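Local structure of translation initiation factor 4E (Ascaris suum, 3M94) at residues L97-L100 and M101-G105; D139-N142 and L143-Q147. The protein binds the trimethylguanosine cap nucleotide and probably, as in other eIF4E proteins, helps bring capped messenger RNA to the ribosome at the start of translation. All blocks are in the same frame, centred on the assembly; numbering follows the deposited sequence.

Contact 1: residues L97-L100 and M101-G105; sequences LELL and MAIIG
L97 and M101 meet one helical turn apart near the end of helix 88-104, and the backbone bond between them, M101 N to L97 O, measures 3.0 Å and is almost straight at 170°. Three further i to i+4 bonds follow, from A102 to E98, I103 to L99 and I104 to L100; the last of the series, G105 N to M101 O, comes from the residue at which helical geometry ends.

The apolar contacts lie on two sides of the helix. M101 CE packs 4.1 Å from L97 CG, while on another side L99 CD1 rests 4.0 Å from I103 CG2. I103 has CG1 between its backbone N and carbonyl carbon (chi1 76°), which leaves CG2 to face L99.

The polar element is E98. M101 runs extended until its thioether bends (chi3 -66°), and CE then stands over the flat face of the carboxylate, 3.6 Å from E98 OE2. E98 OE1 makes a salt bridge to a basic side chain of a bound peptide, which also packs on M101 and I104 and bonds to the backbone of G105. The buried carboxylate, with the M101 methyl over it, is probably stabilised by this basic partner. Such pairing of a charge with apolar packing is consistent with the dorsal surface where eIF4E proteins receive their binding peptides.

Contact 2: residues D139-N142 and L143-Q147; sequences DDVN and LRIGQ
N142 O is gripped twice: G146 N donates to it at 2.9 Å from the next helical turn, and the indole NE1 of W79 bonds to it from outside the helix. The same residue is tied down at its other end. Its CG lies opposite the carbonyl carbon (chi1 -72°), placing the amide where ND2 reaches D135 O and OD1 accepts a hydrogen bond from the hydroxyl OG1 of T133. Both ends of this buried amide are thereby satisfied and its flip is decided, so N142 fastens the first turns of the helix to the chain just before it.

The other backbone bonds are ordinary alpha-helical ones of uneven length. L143 N sits 2.8 Å from D139 O, whereas R144 N is 3.2 Å from D140 O, the longest of the four that join the two halves.

Among the side chains, V141 and I145 run side by side in the same direction, with V141 CG1 3.9 Å from I145 CD1. CG1 of V141 is turned away from its backbone N (chi1 161°), on the side where I145 follows. Further round, R144 NH1 makes a weak bond of 3.3 Å to Q147 OE1, while its NH2 has a stronger hold in a salt bridge to E109. D139, in the first turn, pairs with R180; its negative charge there probably also suits the partly positive N-terminal end of the helix.

Helix 139-153 lies against the sheet through I145, which touches L131 and T133 of strand 127-133. L143 and Q147 meet the edge strand 181-183 instead, while V141 touches N111 and Y114, R144 touches N111, and I145 touches F108, all in loops.

Overall arrangement
Both contacts are stretches of about two turns, one at the end of its helix and one at the beginning, packed on the same antiparallel sheet, and strand 127-133 lies under each: L99 and I103 of contact 1 and I145 of contact 2 touch it. Their centres are about 17 Å apart and their nearest atoms about 7 Å, without touching, yet the two helices do meet through L99 on L149 and A102 on K152. Contact 1 is almost wholly buried, mostly hydrocarbon, and its one carboxylate serves the bound peptide. Contact 2, partly open, relies instead on a buried amide and on salt bridges formed within the chain.

Contact 1: residues L97-L100 and M101-G105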
loop_
_atom_site.group_PDB
_atom_site.type_symbol
_atom_site.label_atom_id
_atom_site.label_comp_id
_atom_site.label_asym_id
_atom_site.label_seq_id
_atom_site.Cartn_x
_atom_site.Cartn_y
_atom_site.Cartn_z
ATOM N N LEU A 97 3.635 7.751 1.447
ATOM C CA LEU A 97 2.860 8.543 2.404
ATOM C C LEU A 97 1.479 8.937 1.853
ATOM O O LEU A 97 0.482 8.802 2.564
ATOM C CB LEU A 97 3.627 9.795 2.866
ATOM C CG LEU A 97 2.907 10.694 3.895
ATOM C CD1 LEU A 97 2.414 9.907 5.166
ATOM C CD2 LEU A 97 3.800 11.861 4.311
ATOM N N GLU A 98 1.414 9.416 0.604
ATOM C CA GLU A 98 0.107 9.687 -0.023
ATOM C C GLU A 98 -0.821 8.460 -0.011
ATOM O O GLU A 98 -2.015 8.584 0.252
ATOM C CB GLU A 98 0.258 10.185 -1.470
ATOM C CG GLU A 98 0.973 11.538 -1.631
ATOM C CD GLU A 98 0.278 12.690 -0.913
ATOM O OE1 GLU A 98 -0.961 12.747 -0.921
ATOM O OE2 GLU A 98 0.972 13.553 -0.346
ATOM N N LEU A 99 -0.275 7.280 -0.303
ATOM C CA LEU A 99 -1.093 6.068 -0.274
ATOM C C LEU A 99 -1.597 5.747 1.139
ATOM O O LEU A 99 -2.759 5.385 1.307
ATOM C CB LEU A 99 -0.347 4.875 -0.886
ATOM C CG LEU A 99 -1.109 3.557 -0.984
ATOM C CD1 LEU A 99 -2.469 3.737 -1.671
ATOM C CD2 LEU A 99 -0.259 2.538 -1.750
ATOM N N LEU A 100 -0.740 5.901 2.146
ATOM C CA LEU A 100 -1.148 5.668 3.526
ATOM C C LEU A 100 -2.273 6.631 3.950
ATOM O O LEU A 100 -3.260 6.212 4.563
ATOM C CB LEU A 100 0.042 5.810 4.485
ATOM C CG LEU A 100 1.205 4.808 4.337
ATOM C CD1 LEU A 100 2.172 4.966 5.465
ATOM C CD2 LEU A 100 0.763 3.332 4.216
ATOM N N MET A 101 -2.116 7.910 3.640
ATOM C CA MET A 101 -3.149 8.900 3.980
ATOM C C MET A 101 -4.476 8.612 3.263
ATOM O O MET A 101 -5.548 8.750 3.863
ATOM C CB MET A 101 -2.670 10.309 3.665
ATOM C CG MET A 101 -1.580 10.766 4.618
ATOM S SD MET A 101 -1.226 12.512 4.472
ATOM C CE MET A 101 -0.544 12.598 2.813
ATOM N N ALA A 102 -4.384 8.202 1.996
ATOM C CA ALA A 102 -5.577 7.873 1.200
ATOM C C ALA A 102 -6.302 6.681 1.818
ATOM O O ALA A 102 -7.501 6.729 1.969
ATOM C CB ALA A 102 -5.222 7.610 -0.262
ATOM N N ILE A 103 -5.571 5.648 2.236
ATOM C CA ILE A 103 -6.234 4.509 2.865
ATOM C C ILE A 103 -6.799 4.735 4.272
ATOM O O ILE A 103 -7.971 4.441 4.490
ATOM C CB ILE A 103 -5.469 3.154 2.747
ATOM C CG1 ILE A 103 -4.282 3.064 3.706
ATOM C CG2 ILE A 103 -5.101 2.870 1.268
ATOM C CD1 ILE A 103 -3.473 1.725 3.574
ATOM N N ILE A 104 -5.992 5.243 5.216
ATOM C CA ILE A 104 -6.503 5.489 6.566
ATOM C C ILE A 104 -7.616 6.554 6.602
ATOM O O ILE A 104 -8.486 6.522 7.463
ATOM C CB ILE A 104 -5.385 5.826 7.565
ATOM C CG1 ILE A 104 -4.825 7.245 7.331
ATOM C CG2 ILE A 104 -4.270 4.724 7.521
ATOM C CD1 ILE A 104 -3.788 7.641 8.383
ATOM N N GLY A 105 -7.565 7.494 5.661
ATOM C CA GLY A 105 -8.541 8.564 5.571
ATOM C C GLY A 105 -9.749 8.137 4.760
ATOM O O GLY A 105 -10.623 8.939 4.509
#

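Contact 2: residues D139-N142 and L143-Q147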
loop_
_atom_site.group_PDB
_atom_site.type_symbol
_atom_site.label_atom_id
_atom_site.label_comp_id
_atom_site.label_asym_id
_atom_site.label_seq_id
_atom_site.Cartn_x
_atom_site.Cartn_y
_atom_site.Cartn_z
ATOM N N ASP A 139 -13.896 -6.211 -11.289
ATOM C CA ASP A 139 -13.279 -5.279 -12.243
ATOM C C ASP A 139 -13.703 -3.812 -12.085
ATOM O O ASP A 139 -12.851 -2.906 -12.118
ATOM C CB ASP A 139 -13.548 -5.735 -13.678
ATOM C CG ASP A 139 -12.771 -6.992 -14.057
ATOM O OD1 ASP A 139 -11.759 -7.322 -13.399
ATOM O OD2 ASP A 139 -13.173 -7.650 -15.031
ATOM N N ASP A 140 -15.010 -3.587 -11.933
ATOM C CA ASP A 140 -15.552 -2.230 -11.759
ATOM C C ASP A 140 -14.967 -1.557 -10.506
ATOM O O ASP A 140 -14.528 -0.407 -10.553
ATOM C CB ASP A 140 -17.087 -2.247 -11.707
ATOM C CG ASP A 140 -17.715 -2.924 -12.927
ATOM O OD1 ASP A 140 -17.192 -3.965 -13.391
ATOM O OD2 ASP A 140 -18.751 -2.433 -13.418
ATOM N N VAL A 141 -14.945 -2.303 -9.405
ATOM C CA VAL A 141 -14.432 -1.829 -8.130
ATOM C C VAL A 141 -12.916 -1.572 -8.223
ATOM O O VAL A 141 -12.422 -0.520 -7.805
ATOM C CB VAL A 141 -14.772 -2.855 -7.005
ATOM C CG1 VAL A 141 -13.890 -2.663 -5.762
ATOM C CG2 VAL A 141 -16.274 -2.811 -6.659
ATOM N N ASN A 142 -12.192 -2.540 -8.782
ATOM C CA ASN A 142 -10.751 -2.416 -8.959
ATOM C C ASN A 142 -10.345 -1.253 -9.860
ATOM O O ASN A 142 -9.436 -0.502 -9.518
ATOM C CB ASN A 142 -10.152 -3.752 -9.421
ATOM C CG ASN A 142 -10.135 -4.785 -8.300
ATOM O OD1 ASN A 142 -9.940 -4.442 -7.129
ATOM N ND2 ASN A 142 -10.361 -6.040 -8.640
ATOM N N LEU A 143 -11.059 -1.062 -10.970
ATOM C CA LEU A 143 -10.754 0.029 -11.879
ATOM C C LEU A 143 -10.886 1.323 -11.113
ATOM O O LEU A 143 -10.038 2.198 -11.218
ATOM C CB LEU A 143 -11.661 0.029 -13.125
ATOM C CG LEU A 143 -11.526 1.196 -14.123
ATOM C CD1 LEU A 143 -10.118 1.290 -14.715
ATOM C CD2 LEU A 143 -12.591 1.144 -15.254
ATOM N N ARG A 144 -11.947 1.429 -10.321
ATOM C CA ARG A 144 -12.223 2.665 -9.611
ATOM C C ARG A 144 -11.151 2.958 -8.568
ATOM O O ARG A 144 -10.667 4.086 -8.451
ATOM C CB ARG A 144 -13.614 2.636 -8.975
ATOM C CG ARG A 144 -13.995 3.968 -8.345
ATOM C CD ARG A 144 -13.781 5.092 -9.356
ATOM N NE ARG A 144 -14.164 6.400 -8.843
ATOM C CZ ARG A 144 -13.615 7.543 -9.241
ATOM N NH1 ARG A 144 -12.644 7.534 -10.144
ATOM N NH2 ARG A 144 -14.028 8.695 -8.729
ATOM N N ILE A 145 -10.776 1.935 -7.820
ATOM C CA ILE A 145 -9.694 2.060 -6.857
ATOM C C ILE A 145 -8.416 2.558 -7.550
ATOM O O ILE A 145 -7.721 3.425 -7.033
ATOM C CB ILE A 145 -9.475 0.734 -6.102
ATOM C CG1 ILE A 145 -10.646 0.490 -5.147
ATOM C CG2 ILE A 145 -8.169 0.763 -5.328
ATOM C CD1 ILE A 145 -10.674 -0.880 -4.505
ATOM N N GLY A 146 -8.133 2.021 -8.729
ATOM C CA GLY A 146 -6.951 2.395 -9.480
ATOM C C GLY A 146 -6.987 3.828 -9.941
ATOM O O GLY A 146 -5.964 4.509 -9.918
ATOM N N GLN A 147 -8.160 4.290 -10.372
ATOM C CA GLN A 147 -8.290 5.664 -10.848
ATOM C C GLN A 147 -8.006 6.636 -9.693
ATOM O O GLN A 147 -7.279 7.607 -9.867
ATOM C CB GLN A 147 -9.660 5.912 -11.516
ATOM C CG GLN A 147 -9.903 5.060 -12.784
ATOM C CD GLN A 147 -11.376 5.047 -13.272
ATOM O OE1 GLN A 147 -12.320 5.192 -12.488
ATOM N NE2 GLN A 147 -11.560 4.868 -14.573
#